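Peroxiredoxin 5 (Alvinella pompejana, PDB 2XHF) probably reduces hydrogen peroxide and organic hydroperoxides as an antioxidant enzyme of the thioredoxin-fold peroxiredoxin family. Local coordinates at residues 57-60 / 61-64. Numbering follows the deposited sequence.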
loop_
_atom_site.group_PDB
_atom_site.type_symbol
_atom_site.label_atom_id
_atom_site.label_comp_id
_atom_site.label_asym_id
_atom_site.label_seq_id
_atom_site.Cartn_x
_atom_site.Cartn_y
_atom_site.Cartn_z
ATOM N N GLY A 57 -0.397 -10.809 9.417
ATOM C CA GLY A 57 -0.560 -12.129 8.820
ATOM C C GLY A 57 0.175 -12.319 7.509
ATOM O O GLY A 57 0.469 -13.447 7.113
ATOM N N SER A 58 0.443 -11.223 6.798
ATOM C CA SER A 58 1.074 -11.323 5.483
ATOM C C SER A 58 2.495 -11.885 5.539
ATOM O O SER A 58 3.001 -12.361 4.533
ATOM C CB SER A 58 1.076 -9.977 4.750
ATOM O OG SER A 58 1.799 -9.007 5.504
ATOM N N ASN A 59 3.143 -11.832 6.704
ATOM C CA ASN A 59 4.464 -12.434 6.863
ATOM C C ASN A 59 4.451 -13.726 7.670
ATOM O O ASN A 59 5.492 -14.191 8.113
ATOM C CB ASN A 59 5.442 -11.457 7.504
ATOM C CG ASN A 59 6.900 -11.871 7.309
ATOM O OD1 ASN A 59 7.272 -12.492 6.301
ATOM N ND2 ASN A 59 7.732 -11.522 8.268
ATOM N N ASN A 60 3.295 -14.357 7.786
ATOM C CA ASN A 60 3.202 -15.578 8.595
ATOM C C ASN A 60 3.882 -16.769 7.938
ATOM O O ASN A 60 4.404 -17.650 8.624
ATOM C CB ASN A 60 1.738 -15.923 8.890
ATOM C CG ASN A 60 1.166 -15.093 10.006
ATOM O OD1 ASN A 60 1.830 -14.194 10.523
ATOM N ND2 ASN A 60 -0.071 -15.377 10.380
ATOM N N HIS A 61 3.880 -16.789 6.612
ATOM C CA HIS A 61 4.323 -17.979 5.881
ATOM C C HIS A 61 5.571 -17.784 5.064
ATOM O O HIS A 61 6.261 -18.750 4.751
ATOM C CB HIS A 61 3.177 -18.481 5.025
ATOM C CG HIS A 61 1.948 -18.768 5.819
ATOM N ND1 HIS A 61 1.928 -19.693 6.843
ATOM C CD2 HIS A 61 0.710 -18.226 5.772
ATOM C CE1 HIS A 61 0.723 -19.711 7.387
ATOM N NE2 HIS A 61 -0.037 -18.838 6.750
ATOM N N ILE A 62 5.865 -16.539 4.705
ATOM C CA ILE A 62 7.059 -16.249 3.941
ATOM C C ILE A 62 8.340 -16.831 4.564
ATOM O O ILE A 62 9.144 -17.429 3.865
ATOM C CB ILE A 62 7.134 -14.756 3.618
ATOM C CG1 ILE A 62 6.153 -14.475 2.460
ATOM C CG2 ILE A 62 8.555 -14.360 3.228
ATOM C CD1 ILE A 62 5.902 -13.013 2.196
ATOM N N PRO A 63 8.521 -16.714 5.890
ATOM C CA PRO A 63 9.750 -17.273 6.465
ATOM C C PRO A 63 9.932 -18.765 6.163
ATOM O O PRO A 63 11.062 -19.184 5.887
ATOM C CB PRO A 63 9.573 -17.029 7.971
ATOM C CG PRO A 63 8.701 -15.860 8.037
ATOM C CD PRO A 63 7.737 -15.990 6.904
ATOM N N GLU A 64 8.860 -19.550 6.175
ATOM C CA GLU A 64 8.991 -20.977 5.881
ATOM C C GLU A 64 9.249 -21.238 4.404
ATOM O O GLU A 64 10.033 -22.123 4.088
ATOM C CB GLU A 64 7.783 -21.781 6.339
ATOM C CG GLU A 64 8.041 -23.288 6.328
ATOM C CD GLU A 64 7.218 -24.028 7.366
ATOM O OE1 GLU A 64 6.059 -24.361 7.056
ATOM O OE2 GLU A 64 7.747 -24.268 8.474
HETATM O O HOH W 1 3.205 -15.035 4.399
HETATM O O HOH W 2 6.542 -19.388 8.137
#
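Asn60 lays its CB over the face of the His61 imidazole, 4.0 Å from the ring centroid and only 8° off the ring normal, a CH-pi contact between neighbours in sequence. The pair sits where a type I beta turn, Gly57 to Asn60, runs into helix 62-67 of this thioredoxin-fold domain. The turn belongs to the loop between strand 44-49, the first of the central sheet, and that helix, the region that in peroxiredoxins usually carries the peroxidatic cysteine, although residues 57-64 include no cysteine. His61 turns CG away from its own carbonyl carbon (chi1 -56°) and so swings its ring back toward the Asn60 methylene.

One residue earlier, Asn59 meets the start of the helix. Its CG lies opposite the backbone N (chi1 -163°), which carries the amide oxygen OD1 to within 3.5 Å of Ile62 CB and 3.6 Å of Pro63 CD. Pro63 CD and CG also lie against the carbonyl oxygen Asn59 O, CD at 3.1 Å.

One water donates to Ser58 O and accepts from the N of His61, the residue just before the helix; a second donates to Asn60 O and takes a weak bond from Glu64 N in the first turn, whose bond to His61 O is also weak. Asn60 N closes the beta turn on Gly57 O at 3.0 Å, and Ser58 OG is tied to Val55 O.

Helix 88-98 packs against this part of the chain: Trp94 touches Ser58 and Ile62, and Val98 touches Asn59 and Ile62. Against the turn itself, the Ile62 side chain ends with its CD1 methyl 3.8 Å from Ser58 O.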